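Local coordinates for protein porin B (Pseudomonas putida, PDB 4GEY) that probably forms an outer-membrane beta-barrel channel through which sugars such as glucose cross the outer membrane, at residues 291-296 and 314-319; 236-241 and 251-256; 157-162 and 173-178. The protein carries 2 engineered substitutions. All blocks are in the same frame, centred on the assembly; numbering follows the deposited sequence.

Interaction 1: 291-296 and 314-319; sequences WWVVAQ and ANFTVH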
loop_
_atom_site.group_PDB
_atom_site.type_symbol
_atom_site.label_atom_id
_atom_site.label_comp_id
_atom_site.label_asym_id
_atom_site.label_seq_id
_atom_site.Cartn_x
_atom_site.Cartn_y
_atom_site.Cartn_z
ATOM N N TRP A 291 6.648 -9.944 -10.574
ATOM C CA TRP A 291 7.931 -9.454 -10.065
ATOM C C TRP A 291 7.817 -8.007 -9.623
ATOM O O TRP A 291 6.853 -7.312 -9.949
ATOM C CB TRP A 291 9.008 -9.492 -11.145
ATOM C CG TRP A 291 9.318 -10.817 -11.736
ATOM C CD1 TRP A 291 8.619 -11.467 -12.714
ATOM C CD2 TRP A 291 10.454 -11.635 -11.443
ATOM N NE1 TRP A 291 9.239 -12.650 -13.032
ATOM C CE2 TRP A 291 10.368 -12.777 -12.262
ATOM C CE3 TRP A 291 11.530 -11.517 -10.558
ATOM C CZ2 TRP A 291 11.311 -13.800 -12.213
ATOM C CZ3 TRP A 291 12.469 -12.528 -10.519
ATOM C CH2 TRP A 291 12.352 -13.654 -11.336
ATOM N N TRP A 292 8.823 -7.532 -8.901
ATOM C CA TRP A 292 8.804 -6.146 -8.450
ATOM C C TRP A 292 10.193 -5.616 -8.156
ATOM O O TRP A 292 11.118 -6.380 -7.837
ATOM C CB TRP A 292 7.923 -5.981 -7.220
ATOM C CG TRP A 292 8.511 -6.497 -5.950
ATOM C CD1 TRP A 292 9.484 -5.903 -5.182
ATOM C CD2 TRP A 292 8.138 -7.694 -5.261
ATOM N NE1 TRP A 292 9.749 -6.670 -4.073
ATOM C CE2 TRP A 292 8.937 -7.774 -4.095
ATOM C CE3 TRP A 292 7.214 -8.711 -5.518
ATOM C CZ2 TRP A 292 8.837 -8.830 -3.193
ATOM C CZ3 TRP A 292 7.120 -9.761 -4.623
ATOM C CH2 TRP A 292 7.926 -9.810 -3.470
ATOM N N VAL A 293 10.327 -4.300 -8.281
ATOM C CA VAL A 293 11.546 -3.611 -7.893
ATOM C C VAL A 293 11.140 -2.414 -7.049
ATOM O O VAL A 293 10.183 -1.705 -7.372
ATOM C CB VAL A 293 12.389 -3.104 -9.115
ATOM C CG1 VAL A 293 13.559 -2.257 -8.633
ATOM C CG2 VAL A 293 12.898 -4.260 -9.974
ATOM N N VAL A 294 11.847 -2.210 -5.945
ATOM C CA VAL A 294 11.723 -0.968 -5.203
ATOM C C VAL A 294 13.103 -0.400 -5.023
ATOM O O VAL A 294 14.028 -1.112 -4.631
ATOM C CB VAL A 294 11.117 -1.159 -3.818
ATOM C CG1 VAL A 294 10.621 0.195 -3.291
ATOM C CG2 VAL A 294 9.985 -2.174 -3.871
ATOM N N ALA A 295 13.243 0.883 -5.315
ATOM C CA ALA A 295 14.511 1.538 -5.129
ATOM C C ALA A 295 14.288 2.884 -4.457
ATOM O O ALA A 295 13.386 3.628 -4.825
ATOM C CB ALA A 295 15.210 1.700 -6.458
ATOM N N GLN A 296 15.103 3.173 -3.449
ATOM C CA GLN A 296 15.075 4.457 -2.768
ATOM C C GLN A 296 16.507 4.836 -2.466
ATOM O O GLN A 296 17.279 4.019 -1.982
ATOM C CB GLN A 296 14.305 4.353 -1.459
ATOM C CG GLN A 296 12.864 3.898 -1.582
ATOM C CD GLN A 296 12.227 3.716 -0.218
ATOM O OE1 GLN A 296 12.131 2.598 0.293
ATOM N NE2 GLN A 296 11.803 4.824 0.391
ATOM N N ALA A 314 11.791 4.995 -6.782
ATOM C CA ALA A 314 11.138 4.364 -7.926
ATOM C C ALA A 314 10.570 3.001 -7.575
ATOM O O ALA A 314 11.101 2.284 -6.734
ATOM C CB ALA A 314 12.089 4.248 -9.095
ATOM N N ASN A 315 9.465 2.664 -8.224
ATOM C CA ASN A 315 8.823 1.367 -8.086
ATOM C C ASN A 315 8.427 0.879 -9.474
ATOM O O ASN A 315 7.960 1.654 -10.312
ATOM C CB ASN A 315 7.569 1.474 -7.216
ATOM C CG ASN A 315 7.874 1.472 -5.728
ATOM O OD1 ASN A 315 7.878 0.421 -5.081
ATOM N ND2 ASN A 315 8.095 2.655 -5.168
ATOM N N PHE A 316 8.630 -0.404 -9.716
ATOM C CA PHE A 316 8.222 -1.040 -10.956
ATOM C C PHE A 316 7.552 -2.346 -10.577
ATOM O O PHE A 316 7.897 -2.989 -9.580
ATOM C CB PHE A 316 9.419 -1.314 -11.879
ATOM C CG PHE A 316 10.228 -0.095 -12.203
ATOM C CD1 PHE A 316 11.286 0.295 -11.387
ATOM C CD2 PHE A 316 9.932 0.674 -13.316
ATOM C CE1 PHE A 316 12.033 1.430 -11.680
ATOM C CE2 PHE A 316 10.678 1.812 -13.622
ATOM C CZ PHE A 316 11.724 2.191 -12.804
ATOM N N THR A 317 6.596 -2.757 -11.379
ATOM C CA THR A 317 5.802 -3.893 -11.009
ATOM C C THR A 317 5.393 -4.558 -12.314
ATOM O O THR A 317 5.223 -3.887 -13.340
ATOM C CB THR A 317 4.624 -3.395 -10.155
ATOM O OG1 THR A 317 4.578 -4.081 -8.898
ATOM C CG2 THR A 317 3.348 -3.534 -10.879
ATOM N N VAL A 318 5.305 -5.880 -12.294
ATOM C CA VAL A 318 5.021 -6.664 -13.501
ATOM C C VAL A 318 4.208 -7.900 -13.117
ATOM O O VAL A 318 4.560 -8.609 -12.162
ATOM C CB VAL A 318 6.330 -7.070 -14.241
ATOM C CG1 VAL A 318 6.167 -8.390 -14.961
ATOM C CG2 VAL A 318 6.751 -5.991 -15.230
ATOM N N HIS A 319 3.125 -8.152 -13.856
ATOM C CA HIS A 319 2.161 -9.202 -13.497
ATOM C C HIS A 319 1.766 -10.097 -14.653
ATOM O O HIS A 319 1.846 -9.690 -15.812
ATOM C CB HIS A 319 0.911 -8.571 -12.903
ATOM C CG HIS A 319 1.217 -7.563 -11.854
ATOM N ND1 HIS A 319 1.529 -7.918 -10.560
ATOM C CD2 HIS A 319 1.324 -6.217 -11.912
ATOM C CE1 HIS A 319 1.784 -6.832 -9.857
ATOM N NE2 HIS A 319 1.653 -5.787 -10.652
HETATM O O HOH W 1 6.999 -2.120 -6.413
#

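Interaction 2: 236-241 and 251-256; sequences PMEAVW and EYRLGY. Engineered in segment 236-241: M237 (natural residue Val). With C8E ((hydroxyethyloxy)tri(ethyloxy)octane), chain C.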
loop_
_atom_site.group_PDB
_atom_site.type_symbol
_atom_site.label_atom_id
_atom_site.label_comp_id
_atom_site.label_asym_id
_atom_site.label_seq_id
_atom_site.Cartn_x
_atom_site.Cartn_y
_atom_site.Cartn_z
ATOM N N PRO A 236 5.816 -15.070 -1.542
ATOM C CA PRO A 236 6.724 -14.024 -2.023
ATOM C C PRO A 236 8.175 -14.339 -1.705
ATOM O O PRO A 236 8.431 -14.969 -0.675
ATOM C CB PRO A 236 6.280 -12.789 -1.231
ATOM C CG PRO A 236 5.724 -13.323 0.011
ATOM C CD PRO A 236 5.157 -14.693 -0.286
HETATM N N MSE A 237 9.092 -13.924 -2.580
HETATM C CA MSE A 237 10.542 -13.999 -2.323
HETATM C C MSE A 237 11.157 -12.631 -2.566
HETATM O O MSE A 237 10.664 -11.866 -3.391
HETATM C CB MSE A 237 11.224 -14.997 -3.257
HETATM C CG MSE A 237 10.502 -16.302 -3.409
HETATM SE SE MSE A 237 11.179 -17.324 -4.936
HETATM C CE MSE A 237 12.963 -17.755 -4.251
ATOM N N GLU A 238 12.245 -12.321 -1.881
ATOM C CA GLU A 238 12.817 -10.990 -2.033
ATOM C C GLU A 238 14.276 -10.899 -1.641
ATOM O O GLU A 238 14.734 -11.578 -0.724
ATOM C CB GLU A 238 12.020 -9.981 -1.212
ATOM C CG GLU A 238 12.166 -8.552 -1.671
ATOM C CD GLU A 238 11.263 -7.614 -0.894
ATOM O OE1 GLU A 238 10.904 -7.949 0.261
ATOM O OE2 GLU A 238 10.903 -6.553 -1.441
ATOM N N ALA A 239 15.000 -10.046 -2.350
ATOM C CA ALA A 239 16.351 -9.680 -1.969
ATOM C C ALA A 239 16.329 -8.186 -1.716
ATOM O O ALA A 239 15.760 -7.433 -2.510
ATOM C CB ALA A 239 17.335 -10.032 -3.076
ATOM N N VAL A 240 16.918 -7.762 -0.601
ATOM C CA VAL A 240 16.905 -6.355 -0.209
ATOM C C VAL A 240 18.319 -5.868 0.102
ATOM O O VAL A 240 18.933 -6.280 1.090
ATOM C CB VAL A 240 15.957 -6.111 0.986
ATOM C CG1 VAL A 240 16.089 -4.697 1.517
ATOM C CG2 VAL A 240 14.517 -6.400 0.591
ATOM N N TRP A 241 18.833 -4.996 -0.763
ATOM C CA TRP A 241 20.176 -4.437 -0.618
ATOM C C TRP A 241 20.089 -2.998 -0.090
ATOM O O TRP A 241 19.400 -2.156 -0.680
ATOM C CB TRP A 241 20.871 -4.450 -1.977
ATOM C CG TRP A 241 22.301 -3.981 -1.982
ATOM C CD1 TRP A 241 23.216 -4.123 -0.986
ATOM C CD2 TRP A 241 22.974 -3.303 -3.055
ATOM N NE1 TRP A 241 24.423 -3.592 -1.374
ATOM C CE2 TRP A 241 24.300 -3.075 -2.637
ATOM C CE3 TRP A 241 22.584 -2.870 -4.330
ATOM C CZ2 TRP A 241 25.241 -2.430 -3.446
ATOM C CZ3 TRP A 241 23.520 -2.237 -5.135
ATOM C CH2 TRP A 241 24.830 -2.020 -4.687
ATOM N N GLU A 251 18.150 1.858 -0.461
ATOM C CA GLU A 251 17.561 0.538 -0.285
ATOM C C GLU A 251 16.985 0.018 -1.606
ATOM O O GLU A 251 16.115 0.640 -2.207
ATOM C CB GLU A 251 16.482 0.584 0.795
ATOM C CG GLU A 251 15.867 -0.760 1.115
ATOM C CD GLU A 251 14.591 -0.625 1.922
ATOM O OE1 GLU A 251 14.671 -0.217 3.103
ATOM O OE2 GLU A 251 13.507 -0.911 1.369
ATOM N N TYR A 252 17.484 -1.120 -2.062
ATOM C CA TYR A 252 17.034 -1.675 -3.329
ATOM C C TYR A 252 16.430 -3.055 -3.115
ATOM O O TYR A 252 17.046 -3.906 -2.488
ATOM C CB TYR A 252 18.196 -1.717 -4.337
ATOM C CG TYR A 252 18.802 -0.352 -4.576
ATOM C CD1 TYR A 252 19.798 0.135 -3.742
ATOM C CD2 TYR A 252 18.358 0.463 -5.608
ATOM C CE1 TYR A 252 20.344 1.371 -3.929
ATOM C CE2 TYR A 252 18.908 1.716 -5.809
ATOM C CZ TYR A 252 19.901 2.158 -4.960
ATOM O OH TYR A 252 20.464 3.396 -5.119
ATOM N N ARG A 253 15.220 -3.256 -3.627
ATOM C CA ARG A 253 14.490 -4.508 -3.461
ATOM C C ARG A 253 14.200 -5.145 -4.793
ATOM O O ARG A 253 13.758 -4.461 -5.717
ATOM C CB ARG A 253 13.130 -4.271 -2.803
ATOM C CG ARG A 253 13.168 -3.630 -1.432
ATOM C CD ARG A 253 11.836 -3.795 -0.737
ATOM N NE ARG A 253 11.898 -3.335 0.643
ATOM C CZ ARG A 253 11.743 -4.110 1.711
ATOM N NH1 ARG A 253 11.497 -5.405 1.576
ATOM N NH2 ARG A 253 11.824 -3.569 2.920
ATOM N N LEU A 254 14.418 -6.453 -4.883
ATOM C CA LEU A 254 14.000 -7.210 -6.053
ATOM C C LEU A 254 13.241 -8.440 -5.568
ATOM O O LEU A 254 13.733 -9.179 -4.711
ATOM C CB LEU A 254 15.200 -7.602 -6.920
ATOM C CG LEU A 254 14.966 -8.653 -8.018
ATOM C CD1 LEU A 254 14.245 -8.090 -9.231
ATOM C CD2 LEU A 254 16.269 -9.257 -8.445
ATOM N N GLY A 255 12.035 -8.649 -6.099
ATOM C CA GLY A 255 11.186 -9.731 -5.627
ATOM C C GLY A 255 10.307 -10.414 -6.659
ATOM O O GLY A 255 10.111 -9.928 -7.775
ATOM N N TYR A 256 9.762 -11.554 -6.254
ATOM C CA TYR A 256 8.886 -12.365 -7.086
ATOM C C TYR A 256 7.809 -12.946 -6.164
ATOM O O TYR A 256 8.086 -13.265 -5.008
ATOM C CB TYR A 256 9.707 -13.469 -7.769
ATOM C CG TYR A 256 8.893 -14.585 -8.380
ATOM C CD1 TYR A 256 8.414 -14.496 -9.687
ATOM C CD2 TYR A 256 8.602 -15.733 -7.654
ATOM C CE1 TYR A 256 7.656 -15.516 -10.240
ATOM C CE2 TYR A 256 7.847 -16.748 -8.196
ATOM C CZ TYR A 256 7.381 -16.646 -9.487
ATOM O OH TYR A 256 6.641 -17.680 -10.024
HETATM C C1 C8E C . 14.127 -12.919 -7.585
HETATM C C2 C8E C . 13.899 -13.136 -6.102
HETATM C C3 C8E C . 15.253 -13.297 -5.422
HETATM C C4 C8E C . 15.353 -14.624 -4.680
HETATM C C5 C8E C . 15.791 -14.423 -3.235
HETATM C C6 C8E C . 14.900 -15.241 -2.305
HETATM C C7 C8E C . 15.683 -16.367 -1.643
HETATM C C8 C8E C . 14.896 -17.067 -0.540
HETATM O O9 C8E C . 15.514 -16.821 0.710
HETATM C C10 C8E C . 15.319 -17.872 1.642
HETATM C C11 C8E C . 15.864 -17.509 3.025
HETATM O O12 C8E C . 16.124 -18.684 3.773
#

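Interaction 3: 157-162 and 173-178; sequences DFNSFP and SQVGNW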
loop_
_atom_site.group_PDB
_atom_site.type_symbol
_atom_site.label_atom_id
_atom_site.label_comp_id
_atom_site.label_asym_id
_atom_site.label_seq_id
_atom_site.Cartn_x
_atom_site.Cartn_y
_atom_site.Cartn_z
ATOM N N ASP A 157 6.504 -6.900 5.164
ATOM C CA ASP A 157 7.876 -7.380 4.990
ATOM C C ASP A 157 8.319 -7.356 3.537
ATOM O O ASP A 157 9.489 -7.140 3.226
ATOM C CB ASP A 157 8.028 -8.802 5.530
ATOM C CG ASP A 157 7.795 -8.878 7.018
ATOM O OD1 ASP A 157 6.609 -8.810 7.416
ATOM O OD2 ASP A 157 8.789 -9.000 7.775
ATOM N N PHE A 158 7.375 -7.582 2.640
ATOM C CA PHE A 158 7.708 -7.726 1.233
ATOM C C PHE A 158 7.302 -6.478 0.448
ATOM O O PHE A 158 6.233 -5.904 0.700
ATOM C CB PHE A 158 7.031 -8.987 0.680
ATOM C CG PHE A 158 7.480 -10.269 1.357
ATOM C CD1 PHE A 158 6.838 -10.737 2.482
ATOM C CD2 PHE A 158 8.547 -10.996 0.857
ATOM C CE1 PHE A 158 7.245 -11.907 3.091
ATOM C CE2 PHE A 158 8.960 -12.152 1.459
ATOM C CZ PHE A 158 8.311 -12.611 2.583
ATOM N N ASN A 159 8.165 -6.035 -0.470
ATOM C CA ASN A 159 7.802 -4.961 -1.399
ATOM C C ASN A 159 7.440 -3.698 -0.616
ATOM O O ASN A 159 6.660 -2.862 -1.064
ATOM C CB ASN A 159 6.636 -5.441 -2.285
ATOM C CG ASN A 159 6.236 -4.435 -3.361
ATOM O OD1 ASN A 159 5.049 -4.192 -3.588
ATOM N ND2 ASN A 159 7.220 -3.849 -4.024
ATOM N N SER A 160 8.007 -3.580 0.579
ATOM C CA SER A 160 7.655 -2.500 1.497
ATOM C C SER A 160 8.096 -1.138 0.989
ATOM O O SER A 160 9.196 -0.999 0.457
ATOM C CB SER A 160 8.271 -2.759 2.863
ATOM O OG SER A 160 7.954 -4.044 3.326
ATOM N N PHE A 161 7.229 -0.143 1.172
ATOM C CA PHE A 161 7.471 1.247 0.755
ATOM C C PHE A 161 6.726 2.128 1.765
ATOM O O PHE A 161 5.690 1.715 2.267
ATOM C CB PHE A 161 6.944 1.461 -0.676
ATOM C CG PHE A 161 7.311 2.804 -1.286
ATOM C CD1 PHE A 161 8.609 3.064 -1.713
ATOM C CD2 PHE A 161 6.345 3.793 -1.457
ATOM C CE1 PHE A 161 8.940 4.289 -2.267
ATOM C CE2 PHE A 161 6.665 5.021 -2.019
ATOM C CZ PHE A 161 7.962 5.276 -2.420
ATOM N N PRO A 162 7.255 3.330 2.081
ATOM C CA PRO A 162 6.611 4.186 3.098
ATOM C C PRO A 162 5.245 4.707 2.666
ATOM O O PRO A 162 4.760 4.426 1.565
ATOM C CB PRO A 162 7.583 5.364 3.249
ATOM C CG PRO A 162 8.894 4.860 2.763
ATOM C CD PRO A 162 8.559 3.869 1.654
ATOM N N SER A 173 2.884 -1.142 -0.219
ATOM C CA SER A 173 3.324 -2.132 -1.206
ATOM C C SER A 173 2.491 -2.053 -2.477
ATOM O O SER A 173 1.282 -2.290 -2.457
ATOM C CB SER A 173 3.290 -3.552 -0.645
ATOM O OG SER A 173 3.435 -4.488 -1.700
ATOM N N GLN A 174 3.144 -1.715 -3.581
ATOM C CA GLN A 174 2.432 -1.504 -4.831
ATOM C C GLN A 174 1.863 -2.805 -5.404
ATOM O O GLN A 174 0.766 -2.815 -5.989
ATOM C CB GLN A 174 3.323 -0.763 -5.817
ATOM C CG GLN A 174 3.724 0.597 -5.279
ATOM C CD GLN A 174 2.514 1.414 -4.826
ATOM O OE1 GLN A 174 1.603 1.670 -5.601
ATOM N NE2 GLN A 174 2.499 1.805 -3.563
ATOM N N VAL A 175 2.590 -3.901 -5.202
ATOM C CA VAL A 175 2.093 -5.215 -5.575
ATOM C C VAL A 175 0.744 -5.431 -4.883
ATOM O O VAL A 175 -0.182 -5.992 -5.465
ATOM C CB VAL A 175 3.115 -6.331 -5.224
ATOM C CG1 VAL A 175 2.544 -7.711 -5.492
ATOM C CG2 VAL A 175 4.400 -6.130 -6.022
ATOM N N GLY A 176 0.624 -4.935 -3.654
ATOM C CA GLY A 176 -0.638 -4.975 -2.943
ATOM C C GLY A 176 -1.760 -4.170 -3.580
ATOM O O GLY A 176 -2.934 -4.408 -3.318
ATOM N N ASN A 177 -1.411 -3.200 -4.414
ATOM C CA ASN A 177 -2.435 -2.406 -5.063
ATOM C C ASN A 177 -2.929 -3.054 -6.355
ATOM O O ASN A 177 -4.128 -3.143 -6.604
ATOM C CB ASN A 177 -1.919 -0.993 -5.297
ATOM C CG ASN A 177 -1.690 -0.248 -4.000
ATOM O OD1 ASN A 177 -2.390 -0.479 -3.007
ATOM N ND2 ASN A 177 -0.701 0.638 -3.990
ATOM N N TRP A 178 -1.998 -3.540 -7.158
ATOM C CA TRP A 178 -2.328 -3.994 -8.500
ATOM C C TRP A 178 -2.658 -5.486 -8.594
ATOM O O TRP A 178 -3.172 -5.954 -9.615
ATOM C CB TRP A 178 -1.201 -3.582 -9.458
ATOM C CG TRP A 178 -0.665 -2.221 -9.103
ATOM C CD1 TRP A 178 0.641 -1.853 -8.993
ATOM C CD2 TRP A 178 -1.436 -1.056 -8.773
ATOM N NE1 TRP A 178 0.733 -0.530 -8.626
ATOM C CE2 TRP A 178 -0.530 -0.022 -8.487
ATOM C CE3 TRP A 178 -2.810 -0.786 -8.703
ATOM C CZ2 TRP A 178 -0.948 1.246 -8.136
ATOM C CZ3 TRP A 178 -3.215 0.470 -8.345
ATOM C CH2 TRP A 178 -2.295 1.469 -8.071
HETATM O O HOH W 2 6.107 -0.934 -3.414
#

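Interaction 1: 291-296 and 314-319
W291 and V318 exchange two backbone hydrogen bonds, W291 N to V318 O at 2.9 Å and V318 N to W291 O at 3.2 Å. The W291 indole meets the Y256 ring of the neighbouring strand 248-259 edge-to-face, on a surface where a detergent molecule is bound. W292 turns to the other face and forms a non-hydrogen-bonded pair with T317, its CB 4.2 Å from T317 OG1. With its CG between the backbone N and the carbonyl carbon (chi1 75°), the indole leads away from T317, and its NE1 donates to E238 OE2. V293 forms a hydrogen-bonded pair with F316; the bond from V293 N to F316 O is 3.1 Å long and nearly straight at 170°. On the W291 face, V293 CB sits at the edge of the F316 ring, near its plane, 4.2 Å from F316 CD1. V294 then runs side by side with N315, both pointing the same way, and V294 CG1 is 3.3 Å from N315 OD1. The other amide atom, N315 ND2, donates to Q331 OE1, while a water lies 3.0 Å from N315 OD1. A295 closes the contact with A314 in another two-bond pair, A295 N to A314 O measuring 2.9 Å. Such strict antiparallel pairing, with apolar and aromatic side chains on one face and loop-packed W292, V294 and N315 on the other, is characteristic of a beta hairpin in the wall of a porin barrel.

Interaction 2: 236-241 and 251-256
M237, A239 and W241 form hydrogen-bonded pairs with Y256, L254 and Y252 along two strands running antiparallel at 167°, their axes 4.6 Å apart. They are the arms of a beta hairpin in the porin barrel. On the face of E238 and V240, R253 carries the side-chain contact. Its CG lies anti to the carbonyl carbon (chi1 -59°) and the chain then extends to NE, bringing the guanidinium between two carboxylates. R253 NH1 faces the E238 carboxylate in a salt bridge, 2.9 Å from E238 OE1, with weak hydrogen bonds to both oxygens. On the same side chain, R253 NE donates to E251 OE2 at 3.0 Å, meeting that oxygen from above the carboxylate plane. V240 runs alongside, placing CG2 over one guanidinium face, 3.3 Å from R253 NH1. E238 OE1 also accepts from Q206 NE2 of the neighbouring strand 203-212. A leucine in place of R253 would probably leave the carboxylates of E238 and E251 without the charge between them and take from V240 CG2 the flat group it packs against. On the opposite face, W241 and Y252 lie side by side, ring planes 40° apart, and Y252 OH is hydrogen-bonded to Q297 OE1. At the far end, the engineered selenomethionine M237 makes a Met-aromatic contact, SE 4.1 Å from Y256 CD2, and bends so that its CE comes 3.7 Å from C6 of the detergent.

Interaction 3: 157-162 and 173-178
N159 OD1 receives two hydrogen bonds from the segment 173-178: the hydroxyl S173 OG donates to it at 2.5 Å, and the backbone V175 N at 3.0 Å. The bond from V175 is close to straight, 160° at the hydrogen, and arrives 18° from the carbonyl plane; the hydroxyl also comes tilted from that plane, but at a much more bent angle at the oxygen. With chi1 at -176°, N159 CG stands opposite its own backbone N, which carries the amide across to the start of the helix. There V175 crosses the asparagine side chain, its CG2 3.7 Å from N159 CG. Together the two donors grip one buried oxygen and should hold the amide in its rotation; the amides at the helix start are likely to polarise that carbonyl. S173 OG in turn accepts a weak capping bond from G176 N at 3.5 Å, so the hydroxyl links the asparagine to the turn that leads into helix 175-178. Both segments belong to a long loop folded into the inside of the barrel, in the manner of the loops that narrow porin channels. A water spans the backbones beside the amide, accepting from Q174 N and lying 3.1 Å from N159 O. The turn is fixed from within as well: Q174 O accepts from N177 N and W178 N, and N177 ND2 donates to Q174 OE1 at 3.0 Å. Farther out, D157 is salt-bridged to R194 and K148 of barrel strands, F161 meets the F313 ring edge-to-face, and S173 O accepts from N185 ND2.

In the fold
Interactions 1 and 2 are successive hairpins of the barrel wall, their centres about 9 Å apart, joined where strand 248-259 pairs with strand 282-298: V294 O lies 2.7 Å from R253 N. Interaction 3 packs inside this wall, about 9 Å from the centre of interaction 1 and 11 Å from that of interaction 2. N159 is common to both junctions: its N is 3.0 Å from E238 OE2, a probable hydrogen bond, and its ND2 packs 3.2 Å from V294 CG2. Interaction 3 lies closer to the sugar than interaction 1: G176 lies within about 6 Å of the bound glucose, the N315 side chain about 13 Å from it, and N185 belongs to the glucose pocket.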